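Local structure of cycloalternan-forming enzyme (Listeria monocytogenes serovar 1/2a, 5F7U) at residues Met632-Lys646 / Arg673-Ile687. The protein is a multidomain glycoside hydrolase family 31 protein, with a TIM-barrel domain, several beta-rich domains and a family 6 carbohydrate binding module. The protein carries 1 engineered substitution. Residues are numbered along the deposited sequence; the frame is centred on the assembly and turned at random.
Sequences MAGFTGDYPTAELYK and RSPWNAVARTGDETI. With GLC (alpha-D-glucopyranose), chain F.
K646 NZ is gripped by T686 OG1 at 2.8 Å, by a water that bridges it to D684 OD2, and by a salt bridge to D790. The contact belongs to the TIM barrel of family 31: the loop after its seventh strand, with the start of helix 642-653, packs against the segment that follows the eighth, and the axes of 642-646 and 675-682 run nearly antiparallel (164°). Deeper in, Y645 OH donates to R673 O at 2.7 Å, arriving well above the carbonyl plane. CG anti to the backbone N (chi1 -168°) turns the Y645 ring toward helix 675-682; A678 CB sits over the centre of one face, a CH-pi contact, M632 CE of its own segment nearer the rim of the other, while I687 CG2 touches CD2. R681 CB makes a CH-pi contact toward the rim of one Y639 face, the neighbouring P640 CD lies over the other, and Y639 OH bonds to E672 O. R673, bent at chi2 (70°), threads into the 634-640 loop: NE gives G634 O a bent bond of 2.9 Å, and P640 CD and F635 O lie over opposite faces of the guanidinium. NH1 forms a salt bridge with E671 and NH2 bonds to S605. The same loop carries F635 into the glycan pocket, where CE2 lies 3.7 Å from C3 of the glucopyranose.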
loop_
_atom_site.group_PDB
_atom_site.type_symbol
_atom_site.label_atom_id
_atom_site.label_comp_id
_atom_site.label_asym_id
_atom_site.label_seq_id
_atom_site.Cartn_x
_atom_site.Cartn_y
_atom_site.Cartn_z
ATOM N N MET A 632 8.164 10.943 -4.813
ATOM C CA MET A 632 9.527 10.417 -4.647
ATOM C C MET A 632 10.469 11.527 -4.174
ATOM O O MET A 632 10.456 12.639 -4.714
ATOM C CB MET A 632 10.037 9.716 -5.920
ATOM C CG MET A 632 9.990 10.545 -7.190
ATOM S SD MET A 632 11.169 9.904 -8.401
ATOM C CE MET A 632 12.626 10.721 -7.781
ATOM N N ALA A 633 11.229 11.224 -3.120
ATOM C CA ALA A 633 12.169 12.173 -2.495
ATOM C C ALA A 633 11.529 13.349 -1.767
ATOM O O ALA A 633 12.242 14.262 -1.391
ATOM C CB ALA A 633 13.241 12.650 -3.489
ATOM N N GLY A 634 10.206 13.307 -1.559
ATOM C CA GLY A 634 9.469 14.344 -0.787
ATOM C C GLY A 634 9.106 15.529 -1.662
ATOM O O GLY A 634 9.831 15.847 -2.607
ATOM N N PHE A 635 7.988 16.195 -1.362
ATOM C CA PHE A 635 7.531 17.274 -2.254
ATOM C C PHE A 635 7.846 18.676 -1.721
ATOM O O PHE A 635 7.678 19.670 -2.429
ATOM C CB PHE A 635 6.055 17.101 -2.656
ATOM C CG PHE A 635 5.039 17.774 -1.738
ATOM C CD1 PHE A 635 5.142 17.740 -0.328
ATOM C CD2 PHE A 635 3.921 18.399 -2.303
ATOM C CE1 PHE A 635 4.173 18.375 0.469
ATOM C CE2 PHE A 635 2.938 19.005 -1.503
ATOM C CZ PHE A 635 3.072 18.998 -0.120
ATOM N N THR A 636 8.306 18.742 -0.476
ATOM C CA THR A 636 8.570 20.033 0.172
ATOM C C THR A 636 9.740 19.929 1.152
ATOM O O THR A 636 10.291 18.859 1.343
ATOM C CB THR A 636 7.295 20.584 0.864
ATOM O OG1 THR A 636 7.477 21.987 1.134
ATOM C CG2 THR A 636 6.943 19.820 2.133
ATOM N N GLY A 637 10.101 21.063 1.754
ATOM C CA GLY A 637 11.280 21.158 2.588
ATOM C C GLY A 637 12.435 21.556 1.709
ATOM O O GLY A 637 12.257 21.799 0.502
ATOM N N ASP A 638 13.625 21.585 2.289
ATOM C CA ASP A 638 14.829 21.887 1.519
ATOM C C ASP A 638 14.983 20.838 0.417
ATOM O O ASP A 638 14.587 19.667 0.593
ATOM C CB ASP A 638 16.057 21.921 2.428
ATOM C CG ASP A 638 16.061 23.131 3.380
ATOM O OD1 ASP A 638 15.438 24.176 3.073
ATOM O OD2 ASP A 638 16.722 23.031 4.430
ATOM N N TYR A 639 15.524 21.268 -0.721
ATOM C CA TYR A 639 15.583 20.412 -1.902
ATOM C C TYR A 639 16.364 19.146 -1.553
ATOM O O TYR A 639 17.372 19.223 -0.830
ATOM C CB TYR A 639 16.237 21.158 -3.080
ATOM C CG TYR A 639 15.907 20.471 -4.373
ATOM C CD1 TYR A 639 14.695 20.734 -5.022
ATOM C CD2 TYR A 639 16.753 19.501 -4.903
ATOM C CE1 TYR A 639 14.350 20.060 -6.181
ATOM C CE2 TYR A 639 16.417 18.820 -6.076
ATOM C CZ TYR A 639 15.219 19.111 -6.706
ATOM O OH TYR A 639 14.872 18.432 -7.854
ATOM N N PRO A 640 15.909 17.962 -2.043
ATOM C CA PRO A 640 16.617 16.737 -1.620
ATOM C C PRO A 640 18.077 16.765 -2.026
ATOM O O PRO A 640 18.436 17.384 -3.040
ATOM C CB PRO A 640 15.873 15.615 -2.363
ATOM C CG PRO A 640 15.064 16.310 -3.416
ATOM C CD PRO A 640 14.708 17.648 -2.822
ATOM N N THR A 641 18.921 16.109 -1.236
ATOM C CA THR A 641 20.302 15.923 -1.649
ATOM C C THR A 641 20.310 14.964 -2.841
ATOM O O THR A 641 19.336 14.230 -3.063
ATOM C CB THR A 641 21.125 15.294 -0.518
ATOM O OG1 THR A 641 20.550 14.025 -0.178
ATOM C CG2 THR A 641 21.094 16.185 0.733
ATOM N N ALA A 642 21.425 14.935 -3.567
ATOM C CA ALA A 642 21.572 14.015 -4.696
ATOM C C ALA A 642 21.449 12.574 -4.228
ATOM O O ALA A 642 20.830 11.734 -4.911
ATOM C CB ALA A 642 22.900 14.246 -5.400
ATOM N N GLU A 643 22.017 12.302 -3.052
ATOM C CA GLU A 643 21.938 10.969 -2.444
ATOM C C GLU A 643 20.487 10.565 -2.206
ATOM O O GLU A 643 20.055 9.492 -2.629
ATOM C CB GLU A 643 22.703 10.951 -1.113
ATOM C CG GLU A 643 22.712 9.566 -0.462
ATOM C CD GLU A 643 23.193 9.582 0.975
ATOM O OE1 GLU A 643 23.324 8.486 1.556
ATOM O OE2 GLU A 643 23.453 10.681 1.524
ATOM N N LEU A 644 19.720 11.419 -1.526
ATOM C CA LEU A 644 18.302 11.093 -1.293
ATOM C C LEU A 644 17.563 10.928 -2.620
ATOM O O LEU A 644 16.767 9.993 -2.772
ATOM C CB LEU A 644 17.596 12.152 -0.428
ATOM C CG LEU A 644 16.081 11.929 -0.222
ATOM C CD1 LEU A 644 15.732 10.589 0.454
ATOM C CD2 LEU A 644 15.494 13.054 0.604
ATOM N N TYR A 645 17.809 11.843 -3.557
ATOM C CA TYR A 645 17.105 11.794 -4.828
ATOM C C TYR A 645 17.362 10.439 -5.521
ATOM O O TYR A 645 16.425 9.820 -6.027
ATOM C CB TYR A 645 17.482 12.975 -5.721
ATOM C CG TYR A 645 16.558 13.087 -6.916
ATOM C CD1 TYR A 645 15.341 13.766 -6.807
ATOM C CD2 TYR A 645 16.886 12.482 -8.145
ATOM C CE1 TYR A 645 14.483 13.862 -7.881
ATOM C CE2 TYR A 645 16.020 12.567 -9.225
ATOM C CZ TYR A 645 14.822 13.253 -9.080
ATOM O OH TYR A 645 13.954 13.358 -10.144
ATOM N N LYS A 646 18.618 9.992 -5.518
ATOM C CA LYS A 646 19.008 8.737 -6.178
ATOM C C LYS A 646 18.415 7.515 -5.473
ATOM O O LYS A 646 17.920 6.581 -6.130
ATOM C CB LYS A 646 20.545 8.623 -6.262
ATOM C CG LYS A 646 21.161 9.521 -7.317
ATOM C CD LYS A 646 22.656 9.258 -7.374
ATOM C CE LYS A 646 23.325 9.951 -8.560
ATOM N NZ LYS A 646 24.766 9.549 -8.539
ATOM N N ARG A 673 10.791 18.229 -8.599
ATOM C CA ARG A 673 11.536 17.009 -8.303
ATOM C C ARG A 673 11.747 16.167 -9.577
ATOM O O ARG A 673 11.874 14.945 -9.524
ATOM C CB ARG A 673 10.835 16.208 -7.203
ATOM C CG ARG A 673 11.339 16.521 -5.787
ATOM C CD ARG A 673 10.935 17.906 -5.324
ATOM N NE ARG A 673 11.136 18.069 -3.880
ATOM C CZ ARG A 673 11.283 19.245 -3.273
ATOM N NH1 ARG A 673 11.281 20.385 -3.979
ATOM N NH2 ARG A 673 11.450 19.289 -1.945
ATOM N N SER A 674 11.798 16.836 -10.725
ATOM C CA SER A 674 12.157 16.183 -11.980
ATOM C C SER A 674 13.667 15.889 -11.996
ATOM O O SER A 674 14.431 16.571 -11.289
ATOM C CB SER A 674 11.810 17.137 -13.120
ATOM O OG SER A 674 12.593 18.313 -13.011
ATOM N N PRO A 675 14.121 14.906 -12.824
ATOM C CA PRO A 675 15.560 14.600 -12.786
ATOM C C PRO A 675 16.415 15.732 -13.351
ATOM O O PRO A 675 17.504 15.963 -12.838
ATOM C CB PRO A 675 15.693 13.319 -13.617
ATOM C CG PRO A 675 14.447 13.255 -14.448
ATOM C CD PRO A 675 13.369 13.907 -13.618
ATOM N N TRP A 676 15.916 16.452 -14.366
ATOM C CA TRP A 676 16.657 17.580 -14.920
ATOM C C TRP A 676 16.783 18.735 -13.902
ATOM O O TRP A 676 17.856 19.339 -13.767
ATOM C CB TRP A 676 16.080 18.029 -16.298
ATOM C CG TRP A 676 14.619 18.396 -16.268
ATOM C CD1 TRP A 676 14.102 19.624 -15.998
ATOM C CD2 TRP A 676 13.494 17.533 -16.523
ATOM N NE1 TRP A 676 12.722 19.582 -16.036
ATOM C CE2 TRP A 676 12.320 18.312 -16.346
ATOM C CE3 TRP A 676 13.360 16.174 -16.852
ATOM C CZ2 TRP A 676 11.028 17.791 -16.526
ATOM C CZ3 TRP A 676 12.063 15.636 -17.011
ATOM C CH2 TRP A 676 10.914 16.450 -16.841
ATOM N N ASN A 677 15.712 19.033 -13.169
ATOM C CA ASN A 677 15.830 20.033 -12.106
ATOM C C ASN A 677 16.684 19.587 -10.937
ATOM O O ASN A 677 17.347 20.424 -10.311
ATOM C CB ASN A 677 14.471 20.524 -11.589
ATOM C CG ASN A 677 14.594 21.849 -10.847
ATOM O OD1 ASN A 677 15.187 22.798 -11.367
ATOM N ND2 ASN A 677 14.113 21.894 -9.607
ATOM N N ALA A 678 16.678 18.284 -10.648
ATOM C CA ALA A 678 17.522 17.756 -9.571
ATOM C C ALA A 678 19.003 17.968 -9.910
ATOM O O ALA A 678 19.782 18.391 -9.053
ATOM C CB ALA A 678 17.189 16.290 -9.278
ATOM N N VAL A 679 19.375 17.698 -11.168
ATOM C CA VAL A 679 20.715 18.013 -11.679
ATOM C C VAL A 679 21.017 19.510 -11.470
ATOM O O VAL A 679 22.081 19.864 -10.928
ATOM C CB VAL A 679 20.880 17.587 -13.171
ATOM C CG1 VAL A 679 22.151 18.174 -13.795
ATOM C CG2 VAL A 679 20.911 16.073 -13.281
ATOM N N ALA A 680 20.088 20.384 -11.873
ATOM C CA ALA A 680 20.286 21.840 -11.762
ATOM C C ALA A 680 20.485 22.296 -10.305
ATOM O O ALA A 680 21.445 23.022 -10.017
ATOM C CB ALA A 680 19.126 22.590 -12.411
ATOM N N ARG A 681 19.628 21.819 -9.400
ATOM C CA ARG A 681 19.636 22.230 -7.991
ATOM C C ARG A 681 20.814 21.704 -7.182
ATOM O O ARG A 681 21.360 22.432 -6.351
ATOM C CB ARG A 681 18.319 21.834 -7.293
ATOM C CG ARG A 681 17.088 22.609 -7.759
ATOM C CD ARG A 681 17.152 24.102 -7.408
ATOM N NE ARG A 681 17.348 24.343 -5.965
ATOM C CZ ARG A 681 16.385 24.438 -5.053
ATOM N NH1 ARG A 681 15.109 24.330 -5.385
ATOM N NH2 ARG A 681 16.702 24.637 -3.775
ATOM N N THR A 682 21.212 20.459 -7.429
ATOM C CA THR A 682 22.295 19.822 -6.652
ATOM C C THR A 682 23.663 19.987 -7.302
ATOM O O THR A 682 24.679 19.816 -6.634
ATOM C CB THR A 682 22.083 18.293 -6.490
ATOM O OG1 THR A 682 22.129 17.679 -7.778
ATOM C CG2 THR A 682 20.758 17.953 -5.832
ATOM N N GLY A 683 23.694 20.255 -8.606
ATOM C CA GLY A 683 24.945 20.310 -9.360
ATOM C C GLY A 683 25.496 18.938 -9.703
ATOM O O GLY A 683 26.573 18.842 -10.281
ATOM N N ASP A 684 24.772 17.871 -9.353
ATOM C CA ASP A 684 25.242 16.513 -9.589
ATOM C C ASP A 684 24.680 15.963 -10.893
ATOM O O ASP A 684 23.553 15.460 -10.918
ATOM C CB ASP A 684 24.885 15.582 -8.410
ATOM C CG ASP A 684 25.533 14.203 -8.532
ATOM O OD1 ASP A 684 26.056 13.840 -9.619
ATOM O OD2 ASP A 684 25.543 13.487 -7.502
ATOM N N GLU A 685 25.489 16.033 -11.959
ATOM C CA GLU A 685 25.069 15.601 -13.294
ATOM C C GLU A 685 24.734 14.106 -13.369
ATOM O O GLU A 685 23.933 13.695 -14.208
ATOM C CB GLU A 685 26.117 15.981 -14.354
ATOM C CG GLU A 685 26.162 17.487 -14.637
ATOM C CD GLU A 685 27.056 17.889 -15.813
ATOM O OE1 GLU A 685 27.371 17.054 -16.705
ATOM O OE2 GLU A 685 27.438 19.083 -15.875
ATOM N N THR A 686 25.338 13.305 -12.480
ATOM C CA THR A 686 25.135 11.846 -12.497
ATOM C C THR A 686 23.712 11.424 -12.076
ATOM O O THR A 686 23.346 10.266 -12.255
ATOM C CB THR A 686 26.149 11.095 -11.617
ATOM O OG1 THR A 686 25.900 11.402 -10.235
ATOM C CG2 THR A 686 27.590 11.472 -11.993
ATOM N N ILE A 687 22.923 12.365 -11.546
ATOM C CA ILE A 687 21.511 12.101 -11.237
ATOM C C ILE A 687 20.746 11.646 -12.482
ATOM O O ILE A 687 19.945 10.708 -12.414
ATOM C CB ILE A 687 20.824 13.330 -10.595
ATOM C CG1 ILE A 687 21.233 13.457 -9.120
ATOM C CG2 ILE A 687 19.306 13.234 -10.690
ATOM C CD1 ILE A 687 20.817 14.770 -8.484
HETATM C C1 GLC F . -2.447 19.234 -1.074
HETATM C C2 GLC F . -1.795 17.991 -1.717
HETATM C C3 GLC F . -0.522 18.324 -2.522
HETATM C C4 GLC F . -0.809 19.446 -3.533
HETATM C C5 GLC F . -1.608 20.590 -2.894
HETATM C C6 GLC F . -2.056 21.649 -3.889
HETATM O O2 GLC F . -1.622 16.958 -0.742
HETATM O O3 GLC F . -0.035 17.173 -3.235
HETATM O O4 GLC F . 0.428 19.962 -4.059
HETATM O O5 GLC F . -2.759 20.149 -2.145
HETATM O O6 GLC F . -2.614 22.721 -3.105
HETATM O O HOH W 1 14.791 24.396 -1.742
HETATM O O HOH W 2 25.761 11.044 -6.357
#